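Local coordinates for protein FAD synthetase (Saccharomyces cerevisiae, PDB 2WSI) that catalyses the transfer of an adenylyl group from ATP to FMN, making the coenzyme FAD and releasing diphosphate, at residues E44-W49 with L71-C76; R38-S43 with L194-L199; K219-I224 with E278-Y283. One frame throughout, in Å; residues are numbered along the deposited sequence.

Contact 1 of 3, residues E44-W49 with L71-C76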
loop_
_atom_site.group_PDB
_atom_site.type_symbol
_atom_site.label_atom_id
_atom_site.label_comp_id
_atom_site.label_asym_id
_atom_site.label_seq_id
_atom_site.Cartn_x
_atom_site.Cartn_y
_atom_site.Cartn_z
ATOM N N GLU A 44 -1.148 -8.460 -18.001
ATOM C CA GLU A 44 -2.350 -9.263 -17.743
ATOM C C GLU A 44 -3.563 -8.461 -17.317
ATOM O O GLU A 44 -4.686 -8.897 -17.512
ATOM C CB GLU A 44 -2.080 -10.323 -16.679
ATOM C CG GLU A 44 -1.236 -11.482 -17.169
ATOM C CD GLU A 44 -0.893 -12.436 -16.032
ATOM O OE1 GLU A 44 -1.836 -12.960 -15.405
ATOM O OE2 GLU A 44 0.311 -12.648 -15.765
ATOM N N ILE A 45 -3.356 -7.293 -16.725
ATOM C CA ILE A 45 -4.489 -6.560 -16.188
ATOM C C ILE A 45 -4.942 -5.396 -17.062
ATOM O O ILE A 45 -6.118 -5.311 -17.435
ATOM C CB ILE A 45 -4.155 -6.112 -14.753
ATOM C CG1 ILE A 45 -3.996 -7.391 -13.899
ATOM C CG2 ILE A 45 -5.240 -5.240 -14.211
ATOM C CD1 ILE A 45 -3.439 -7.138 -12.499
ATOM N N PHE A 46 -4.032 -4.481 -17.357
ATOM C CA PHE A 46 -4.401 -3.306 -18.129
ATOM C C PHE A 46 -4.732 -3.677 -19.566
ATOM O O PHE A 46 -5.343 -2.890 -20.289
ATOM C CB PHE A 46 -3.299 -2.248 -18.118
ATOM C CG PHE A 46 -3.035 -1.627 -16.742
ATOM C CD1 PHE A 46 -3.891 -1.835 -15.683
ATOM C CD2 PHE A 46 -1.943 -0.794 -16.558
ATOM C CE1 PHE A 46 -3.638 -1.268 -14.429
ATOM C CE2 PHE A 46 -1.699 -0.206 -15.330
ATOM C CZ PHE A 46 -2.543 -0.450 -14.261
ATOM N N VAL A 47 -4.338 -4.866 -19.987
ATOM C CA VAL A 47 -4.657 -5.285 -21.354
ATOM C C VAL A 47 -6.149 -5.638 -21.427
ATOM O O VAL A 47 -6.810 -5.526 -22.476
ATOM C CB VAL A 47 -3.755 -6.472 -21.731
ATOM C CG1 VAL A 47 -4.361 -7.302 -22.848
ATOM C CG2 VAL A 47 -2.340 -5.943 -22.082
ATOM N N ARG A 48 -6.700 -6.026 -20.284
ATOM C CA ARG A 48 -8.070 -6.517 -20.251
ATOM C C ARG A 48 -9.085 -5.521 -19.696
ATOM O O ARG A 48 -10.241 -5.498 -20.124
ATOM C CB ARG A 48 -8.083 -7.805 -19.441
ATOM C CG ARG A 48 -9.413 -8.452 -19.306
ATOM C CD ARG A 48 -9.204 -9.817 -18.705
ATOM N NE ARG A 48 -10.450 -10.539 -18.513
ATOM C CZ ARG A 48 -10.518 -11.721 -17.915
ATOM N NH1 ARG A 48 -9.405 -12.291 -17.436
ATOM N NH2 ARG A 48 -11.688 -12.308 -17.765
ATOM N N TRP A 49 -8.659 -4.681 -18.760
ATOM C CA TRP A 49 -9.542 -3.662 -18.175
ATOM C C TRP A 49 -8.838 -2.298 -18.188
ATOM O O TRP A 49 -7.615 -2.227 -18.071
ATOM C CB TRP A 49 -9.855 -4.007 -16.722
ATOM C CG TRP A 49 -10.563 -5.305 -16.535
ATOM C CD1 TRP A 49 -11.898 -5.548 -16.726
ATOM C CD2 TRP A 49 -9.989 -6.540 -16.070
ATOM N NE1 TRP A 49 -12.188 -6.880 -16.420
ATOM C CE2 TRP A 49 -11.035 -7.499 -16.015
ATOM C CE3 TRP A 49 -8.697 -6.931 -15.707
ATOM C CZ2 TRP A 49 -10.822 -8.816 -15.621
ATOM C CZ3 TRP A 49 -8.488 -8.261 -15.326
ATOM C CH2 TRP A 49 -9.544 -9.181 -15.293
ATOM N N LEU A 71 1.751 3.023 -5.378
ATOM C CA LEU A 71 2.922 3.588 -6.047
ATOM C C LEU A 71 3.285 2.766 -7.288
ATOM O O LEU A 71 3.534 3.332 -8.337
ATOM C CB LEU A 71 4.137 3.680 -5.117
ATOM C CG LEU A 71 4.009 4.508 -3.844
ATOM C CD1 LEU A 71 5.306 4.409 -3.031
ATOM C CD2 LEU A 71 3.667 5.965 -4.160
ATOM N N LEU A 72 3.305 1.437 -7.177
ATOM C CA LEU A 72 3.596 0.574 -8.342
ATOM C C LEU A 72 2.543 0.718 -9.450
ATOM O O LEU A 72 2.855 0.732 -10.641
ATOM C CB LEU A 72 3.713 -0.901 -7.914
ATOM C CG LEU A 72 4.852 -1.116 -6.919
ATOM C CD1 LEU A 72 4.736 -2.533 -6.360
ATOM C CD2 LEU A 72 6.204 -0.868 -7.597
ATOM N N TYR A 73 1.291 0.847 -9.038
ATOM C CA TYR A 73 0.168 0.946 -9.952
ATOM C C TYR A 73 0.289 2.246 -10.752
ATOM O O TYR A 73 0.118 2.254 -11.978
ATOM C CB TYR A 73 -1.118 0.976 -9.128
ATOM C CG TYR A 73 -2.401 0.805 -9.913
ATOM C CD1 TYR A 73 -2.860 -0.474 -10.233
ATOM C CD2 TYR A 73 -3.167 1.889 -10.291
ATOM C CE1 TYR A 73 -4.037 -0.668 -10.905
ATOM C CE2 TYR A 73 -4.373 1.720 -10.991
ATOM C CZ TYR A 73 -4.802 0.420 -11.284
ATOM O OH TYR A 73 -5.987 0.173 -11.945
ATOM N N LEU A 74 0.621 3.333 -10.062
ATOM C CA LEU A 74 0.794 4.633 -10.721
ATOM C C LEU A 74 1.977 4.594 -11.662
ATOM O O LEU A 74 1.923 5.141 -12.755
ATOM C CB LEU A 74 0.986 5.756 -9.677
ATOM C CG LEU A 74 -0.334 6.087 -8.946
ATOM C CD1 LEU A 74 -0.085 6.900 -7.700
ATOM C CD2 LEU A 74 -1.301 6.784 -9.909
ATOM N N SER A 75 3.051 3.943 -11.239
ATOM C CA SER A 75 4.172 3.743 -12.146
ATOM C C SER A 75 3.751 3.029 -13.432
ATOM O O SER A 75 4.124 3.440 -14.545
ATOM C CB SER A 75 5.280 2.954 -11.446
ATOM O OG SER A 75 6.341 2.731 -12.350
ATOM N N CYS A 76 2.964 1.971 -13.294
ATOM C CA CYS A 76 2.458 1.243 -14.469
ATOM C C CYS A 76 1.445 2.049 -15.268
ATOM O O CYS A 76 1.312 1.883 -16.500
ATOM C CB CYS A 76 1.832 -0.077 -14.036
ATOM S SG CYS A 76 3.089 -1.231 -13.434
#

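Contact 2 of 3, residues R38-S43 with L194-L199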
loop_
_atom_site.group_PDB
_atom_site.type_symbol
_atom_site.label_atom_id
_atom_site.label_comp_id
_atom_site.label_asym_id
_atom_site.label_seq_id
_atom_site.Cartn_x
_atom_site.Cartn_y
_atom_site.Cartn_z
ATOM N N ARG A 38 4.729 -5.487 -11.791
ATOM C CA ARG A 38 4.549 -4.663 -12.992
ATOM C C ARG A 38 4.142 -5.532 -14.195
ATOM O O ARG A 38 3.292 -5.133 -14.999
ATOM C CB ARG A 38 5.787 -3.798 -13.283
ATOM C CG ARG A 38 6.058 -2.776 -12.129
ATOM C CD ARG A 38 6.771 -1.465 -12.522
ATOM N NE ARG A 38 6.170 -0.813 -13.684
ATOM C CZ ARG A 38 6.575 0.337 -14.191
ATOM N NH1 ARG A 38 7.581 0.990 -13.629
ATOM N NH2 ARG A 38 5.999 0.832 -15.277
ATOM N N LYS A 39 4.693 -6.733 -14.295
ATOM C CA LYS A 39 4.294 -7.629 -15.380
ATOM C C LYS A 39 2.814 -8.010 -15.271
ATOM O O LYS A 39 2.114 -7.991 -16.262
ATOM C CB LYS A 39 5.170 -8.892 -15.426
ATOM C CG LYS A 39 6.577 -8.683 -16.020
ATOM C CD LYS A 39 6.590 -8.112 -17.469
ATOM C CE LYS A 39 6.253 -9.164 -18.528
ATOM N NZ LYS A 39 6.319 -8.641 -19.944
ATOM N N TYR A 40 2.339 -8.361 -14.076
ATOM C CA TYR A 40 0.908 -8.623 -13.903
ATOM C C TYR A 40 0.050 -7.447 -14.409
ATOM O O TYR A 40 -0.914 -7.631 -15.130
ATOM C CB TYR A 40 0.554 -8.826 -12.441
ATOM C CG TYR A 40 1.099 -10.077 -11.766
ATOM C CD1 TYR A 40 1.121 -11.302 -12.428
ATOM C CD2 TYR A 40 1.524 -10.037 -10.433
ATOM C CE1 TYR A 40 1.595 -12.456 -11.813
ATOM C CE2 TYR A 40 1.982 -11.210 -9.782
ATOM C CZ TYR A 40 2.010 -12.404 -10.494
ATOM O OH TYR A 40 2.459 -13.553 -9.894
ATOM N N LEU A 41 0.401 -6.239 -13.985
ATOM C CA LEU A 41 -0.392 -5.059 -14.318
ATOM C C LEU A 41 -0.373 -4.750 -15.807
ATOM O O LEU A 41 -1.431 -4.587 -16.416
ATOM C CB LEU A 41 0.119 -3.849 -13.524
ATOM C CG LEU A 41 -0.219 -3.983 -12.027
ATOM C CD1 LEU A 41 0.536 -2.933 -11.170
ATOM C CD2 LEU A 41 -1.751 -3.841 -11.835
ATOM N N LEU A 42 0.825 -4.657 -16.386
ATOM C CA LEU A 42 0.974 -4.237 -17.781
ATOM C C LEU A 42 0.579 -5.332 -18.777
ATOM O O LEU A 42 -0.048 -5.037 -19.806
ATOM C CB LEU A 42 2.411 -3.790 -18.040
ATOM C CG LEU A 42 2.844 -2.534 -17.270
ATOM C CD1 LEU A 42 4.342 -2.317 -17.416
ATOM C CD2 LEU A 42 2.064 -1.289 -17.733
ATOM N N SER A 43 0.922 -6.586 -18.463
ATOM C CA SER A 43 0.727 -7.706 -19.378
ATOM C C SER A 43 -0.571 -8.456 -19.203
ATOM O O SER A 43 -1.001 -9.102 -20.144
ATOM C CB SER A 43 1.827 -8.775 -19.186
ATOM O OG SER A 43 3.049 -8.363 -19.764
ATOM N N LEU A 194 0.260 -7.836 -5.609
ATOM C CA LEU A 194 1.275 -7.735 -4.557
ATOM C C LEU A 194 1.474 -9.057 -3.816
ATOM O O LEU A 194 2.177 -9.120 -2.805
ATOM C CB LEU A 194 0.870 -6.642 -3.539
ATOM C CG LEU A 194 2.049 -5.887 -2.921
ATOM C CD1 LEU A 194 2.737 -5.043 -3.955
ATOM C CD2 LEU A 194 1.621 -5.002 -1.732
ATOM N N LEU A 195 0.833 -10.119 -4.285
ATOM C CA LEU A 195 0.744 -11.326 -3.480
ATOM C C LEU A 195 2.091 -11.942 -3.079
ATOM O O LEU A 195 2.174 -12.577 -2.040
ATOM C CB LEU A 195 -0.061 -12.408 -4.200
ATOM C CG LEU A 195 -1.575 -12.268 -4.106
ATOM C CD1 LEU A 195 -2.224 -13.388 -4.923
ATOM C CD2 LEU A 195 -2.050 -12.289 -2.625
ATOM N N HIS A 196 3.125 -11.775 -3.892
ATOM C CA HIS A 196 4.422 -12.411 -3.586
ATOM C C HIS A 196 5.397 -11.492 -2.842
ATOM O O HIS A 196 6.557 -11.850 -2.619
ATOM C CB HIS A 196 5.059 -12.928 -4.878
ATOM C CG HIS A 196 4.150 -13.811 -5.670
ATOM N ND1 HIS A 196 3.593 -14.958 -5.144
ATOM C CD2 HIS A 196 3.638 -13.680 -6.918
ATOM C CE1 HIS A 196 2.801 -15.515 -6.045
ATOM N NE2 HIS A 196 2.828 -14.770 -7.135
ATOM N N TRP A 197 4.936 -10.313 -2.427
ATOM C CA TRP A 197 5.796 -9.422 -1.654
ATOM C C TRP A 197 5.955 -9.889 -0.211
ATOM O O TRP A 197 4.977 -10.239 0.468
ATOM C CB TRP A 197 5.207 -7.987 -1.681
ATOM C CG TRP A 197 5.549 -7.304 -2.936
ATOM C CD1 TRP A 197 5.157 -7.654 -4.204
ATOM C CD2 TRP A 197 6.333 -6.117 -3.070
ATOM N NE1 TRP A 197 5.665 -6.750 -5.120
ATOM C CE2 TRP A 197 6.382 -5.798 -4.443
ATOM C CE3 TRP A 197 6.984 -5.272 -2.152
ATOM C CZ2 TRP A 197 7.083 -4.713 -4.921
ATOM C CZ3 TRP A 197 7.660 -4.197 -2.623
ATOM C CH2 TRP A 197 7.700 -3.909 -4.000
ATOM N N ASP A 198 7.173 -9.869 0.301
ATOM C CA ASP A 198 7.325 -10.110 1.729
ATOM C C ASP A 198 7.607 -8.821 2.475
ATOM O O ASP A 198 7.731 -7.733 1.875
ATOM C CB ASP A 198 8.375 -11.196 2.032
ATOM C CG ASP A 198 9.784 -10.791 1.656
ATOM O OD1 ASP A 198 10.136 -9.582 1.692
ATOM O OD2 ASP A 198 10.562 -11.717 1.322
ATOM N N LEU A 199 7.661 -8.932 3.798
ATOM C CA LEU A 199 7.697 -7.747 4.651
ATOM C C LEU A 199 8.960 -6.925 4.380
ATOM O O LEU A 199 8.930 -5.697 4.353
ATOM C CB LEU A 199 7.602 -8.165 6.115
ATOM C CG LEU A 199 7.612 -7.030 7.135
ATOM C CD1 LEU A 199 6.536 -5.975 6.791
ATOM C CD2 LEU A 199 7.394 -7.623 8.554
#

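Contact 3 of 3, residues K219-I224 with E278-Y283. With SO4 (sulfate ion), chain B.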
loop_
_atom_site.group_PDB
_atom_site.type_symbol
_atom_site.label_atom_id
_atom_site.label_comp_id
_atom_site.label_asym_id
_atom_site.label_seq_id
_atom_site.Cartn_x
_atom_site.Cartn_y
_atom_site.Cartn_z
ATOM N N LYS A 219 5.138 4.660 15.294
ATOM C CA LYS A 219 4.897 4.334 16.708
ATOM C C LYS A 219 4.995 2.833 17.042
ATOM O O LYS A 219 4.675 2.407 18.165
ATOM C CB LYS A 219 3.528 4.842 17.140
ATOM C CG LYS A 219 3.341 6.363 17.014
ATOM C CD LYS A 219 4.408 7.155 17.786
ATOM C CE LYS A 219 4.129 7.144 19.290
ATOM N NZ LYS A 219 4.768 8.300 20.007
ATOM N N GLY A 220 5.433 2.021 16.082
ATOM C CA GLY A 220 5.610 0.596 16.359
ATOM C C GLY A 220 4.560 -0.327 15.786
ATOM O O GLY A 220 4.665 -1.539 15.936
ATOM N N PHE A 221 3.532 0.215 15.122
ATOM C CA PHE A 221 2.618 -0.653 14.403
ATOM C C PHE A 221 3.363 -1.345 13.262
ATOM O O PHE A 221 4.210 -0.726 12.610
ATOM C CB PHE A 221 1.409 0.144 13.855
ATOM C CG PHE A 221 0.416 0.548 14.928
ATOM C CD1 PHE A 221 -0.800 -0.114 15.057
ATOM C CD2 PHE A 221 0.712 1.559 15.818
ATOM C CE1 PHE A 221 -1.705 0.244 16.048
ATOM C CE2 PHE A 221 -0.191 1.917 16.801
ATOM C CZ PHE A 221 -1.393 1.259 16.918
ATOM N N THR A 222 3.044 -2.620 13.018
ATOM C CA THR A 222 3.523 -3.314 11.817
ATOM C C THR A 222 2.348 -3.765 10.948
ATOM O O THR A 222 2.511 -4.293 9.856
ATOM C CB THR A 222 4.356 -4.555 12.185
ATOM O OG1 THR A 222 3.550 -5.433 12.991
ATOM C CG2 THR A 222 5.620 -4.137 12.915
ATOM N N SER A 223 1.160 -3.593 11.477
ATOM C CA SER A 223 -0.058 -3.990 10.785
ATOM C C SER A 223 -1.127 -3.088 11.369
ATOM O O SER A 223 -1.186 -2.922 12.593
ATOM C CB SER A 223 -0.371 -5.461 11.098
ATOM O OG SER A 223 -1.546 -5.891 10.437
ATOM N N ILE A 224 -1.957 -2.484 10.531
ATOM C CA ILE A 224 -2.968 -1.568 11.053
ATOM C C ILE A 224 -4.366 -2.141 10.856
ATOM O O ILE A 224 -4.771 -2.460 9.737
ATOM C CB ILE A 224 -2.884 -0.155 10.412
ATOM C CG1 ILE A 224 -1.510 0.474 10.668
ATOM C CG2 ILE A 224 -3.970 0.742 10.990
ATOM C CD1 ILE A 224 -1.257 1.785 9.849
ATOM N N GLU A 278 -3.371 10.481 22.566
ATOM C CA GLU A 278 -3.906 10.165 23.899
ATOM C C GLU A 278 -3.936 8.660 24.061
ATOM O O GLU A 278 -3.415 8.104 25.028
ATOM C CB GLU A 278 -5.325 10.726 24.057
ATOM C CG GLU A 278 -6.222 9.955 25.061
ATOM C CD GLU A 278 -6.922 8.701 24.470
ATOM O OE1 GLU A 278 -7.519 8.778 23.360
ATOM O OE2 GLU A 278 -6.897 7.636 25.140
ATOM N N ARG A 279 -4.542 8.019 23.071
ATOM C CA ARG A 279 -4.752 6.582 23.041
ATOM C C ARG A 279 -3.430 5.828 23.149
ATOM O O ARG A 279 -3.373 4.730 23.710
ATOM C CB ARG A 279 -5.490 6.259 21.742
ATOM C CG ARG A 279 -5.606 4.819 21.345
ATOM C CD ARG A 279 -6.367 4.727 20.008
ATOM N NE ARG A 279 -7.818 4.786 20.184
ATOM C CZ ARG A 279 -8.633 5.705 19.666
ATOM N NH1 ARG A 279 -8.177 6.690 18.890
ATOM N NH2 ARG A 279 -9.933 5.620 19.913
ATOM N N PHE A 280 -2.358 6.434 22.651
ATOM C CA PHE A 280 -1.046 5.793 22.658
ATOM C C PHE A 280 -0.155 6.241 23.813
ATOM O O PHE A 280 0.986 5.786 23.914
ATOM C CB PHE A 280 -0.300 6.081 21.355
ATOM C CG PHE A 280 -1.019 5.626 20.117
ATOM C CD1 PHE A 280 -1.914 4.572 20.156
ATOM C CD2 PHE A 280 -0.752 6.234 18.898
ATOM C CE1 PHE A 280 -2.561 4.153 19.000
ATOM C CE2 PHE A 280 -1.384 5.829 17.747
ATOM C CZ PHE A 280 -2.294 4.781 17.797
ATOM N N SER A 281 -0.636 7.143 24.670
ATOM C CA SER A 281 0.197 7.593 25.783
ATOM C C SER A 281 0.533 6.417 26.698
ATOM O O SER A 281 1.647 6.323 27.197
ATOM C CB SER A 281 -0.466 8.732 26.572
ATOM O OG SER A 281 -1.508 8.266 27.415
ATOM N N LYS A 282 -0.427 5.516 26.893
ATOM C CA LYS A 282 -0.221 4.313 27.708
ATOM C C LYS A 282 0.940 3.445 27.206
ATOM O O LYS A 282 1.599 2.763 27.992
ATOM C CB LYS A 282 -1.497 3.467 27.752
ATOM C CG LYS A 282 -1.918 2.896 26.399
ATOM C CD LYS A 282 -3.144 2.002 26.533
ATOM C CE LYS A 282 -3.954 1.957 25.244
ATOM N NZ LYS A 282 -4.921 3.100 25.151
ATOM N N TYR A 283 1.182 3.452 25.901
ATOM C CA TYR A 283 2.344 2.762 25.360
ATOM C C TYR A 283 3.614 3.478 25.788
ATOM O O TYR A 283 4.710 3.086 25.395
ATOM C CB TYR A 283 2.271 2.684 23.833
ATOM C CG TYR A 283 1.015 2.017 23.339
ATOM C CD1 TYR A 283 0.492 0.907 24.003
ATOM C CD2 TYR A 283 0.347 2.492 22.212
ATOM C CE1 TYR A 283 -0.663 0.286 23.559
ATOM C CE2 TYR A 283 -0.809 1.878 21.758
ATOM C CZ TYR A 283 -1.310 0.776 22.433
ATOM O OH TYR A 283 -2.461 0.171 21.973
HETATM S S SO4 B . -0.993 -3.119 6.853
HETATM O O1 SO4 B . -2.122 -3.789 7.472
HETATM O O2 SO4 B . -1.513 -2.147 5.898
HETATM O O3 SO4 B . -0.230 -2.434 7.897
HETATM O O4 SO4 B . -0.206 -4.076 6.084
#

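Contact 1 of 3, residues E44-W49 with L71-C76
Phe-46 drives the edge of its ring at one face of Tyr-73, an offset edge-to-face aromatic pair buried in the α/β fold of the PAPS reductase family. The planes stand at 90° and the ring centroids are 5.2 Å apart. Two carbons of the phenylalanine rim do the touching: CE1 of Phe-46 comes to 3.6 Å from CE1 of Tyr-73, while CZ of Phe-46 sits 3.7 Å above the tyrosine plane, displaced toward the rim. The offset carries CE1 of Phe-46 along to the phenol end, 3.7 Å from the OH of Tyr-73. CG of Tyr-73 lies anti to the backbone N (chi1 -169°), and this brings the end of the ring nearer to Phe-46 than the direction of its CB alone would.

The aromatic cluster continues beyond this pair. Tyr-73 makes a second edge-to-face contact with Phe-58 of the central strand 56-59, and Phe-46 makes one with Tyr-80 further along helix 64-87. Leu-41 of helix 25-45 packs against both Tyr-73 and Cys-76. The contact thus joins the chain leaving helix 25-45 to the helix that follows strand 56-59, with the Tyr-73 side chain about 10 Å from that of the FAD-binding Ser-59.

Around Phe-46 the chain turns tightly, the carbonyl O of Ile-45 accepting from the backbone N of both Arg-48 and Trp-49. The phenylalanine also reaches one helical turn further along helix 64-87 than Tyr-73, where its remaining contact is made by another ring carbon: Phe-46 CE2 rests 3.8 Å from CB of Cys-76.

Contact 2 of 3, residues R38-S43 with L194-L199
Tyr-40 reaches from helix 25-45 to His-196 in the loop that links strand 189-191 to helix 199-209. Its CB leaves the helix toward that loop, and CG, anti to the carbonyl carbon (chi1 -68°), carries the ring on to the histidine, whose side chain it crosses at about a right angle. Along the ring, CE2 and then CZ of Tyr-40 pass 4.1 Å from CD2 of His-196, while Pro-177 packs against the side chain from another loop. At the tip, the OH lies in the imidazole plane, 3.0 Å from NE2 of His-196 and 3.2 Å from its CD2. Since the oxygen faces the edge between these two atoms, the NE2 hydrogen bond to it is bent, 122° at the hydrogen, and weak.

A type I turn from Leu-194 to Trp-197 presents the histidine, and Trp-197 ties the same loop to the helix through a bond from NE1 to Thr-37 OG1. Putting an alanine at Tyr-40 would probably leave His-196 NE2 without this acceptor and its exposed imidazole freer to turn. If NE2 is the donor, it probably carries a proton; the bent geometry suggests a modest polar link at the surface.

Contact 3 of 3, residues K219-I224 with E278-Y283
Phe-221 and Phe-280 meet at an in-between angle, their planes at 51° and centroids 5.4 Å apart, so the pair is neither a stack nor a T. It is a buried apolar join, in this PAPS reductase family protein, between the loop after helix 215-218 and the chain around the end of helix 274-279. The CE2 and CZ atoms of Phe-221 straddle the far end of the other ring, each 3.7 Å from CZ of Phe-280. CB of Phe-280 points toward the loop, and with CG anti to the carbonyl carbon (chi1 -58°) the ring's CZ is brought onto Phe-221. Leu-216 packs against both rings, and Phe-113 meets Phe-221 as well.

Each backbone is held in its own way. Around Phe-280 the chain is bonded to itself: the carbonyl O of Glu-278 takes bonds from both N and OG of Ser-281, and NZ of Lys-282 folds back onto a lone pair of Arg-279 O at 2.7 Å. Ahead of Phe-221, Gly-220 adopts a positive phi (105°) at which a CB would run into the preceding carbonyl O. A few residues on, a sulfate, probably from the crystallisation liquor, lies at Ile-224, bound also by Lys-64 NZ and Tyr-217 OH; Ile-224 gives its backbone N to sulfate O3 at 3.2 Å and more weakly to O1.

In the fold
Contacts 1 and 2 are neighbours, their centres about 10 Å apart, and both draw on helix 25-45: its buried side and exit face helix 64-87, while Tyr-40 turns to a loop nearer solvent. They are joined directly by a probable hydrogen bond, Phe-46 N to Leu-41 O at 2.8 Å, and contact 1 is nested in the chain between the two segments of contact 2. Contact 3 lies across the chain's centre, its own centre about 34 Å from that of contact 1 and about 30 Å from that of contact 2. Chemistry follows place: the buried contacts 1 and 3 both rely on aromatic rings, perpendicular in one and oblique in the other, whereas the surface contact 2 uses a weak polar bond.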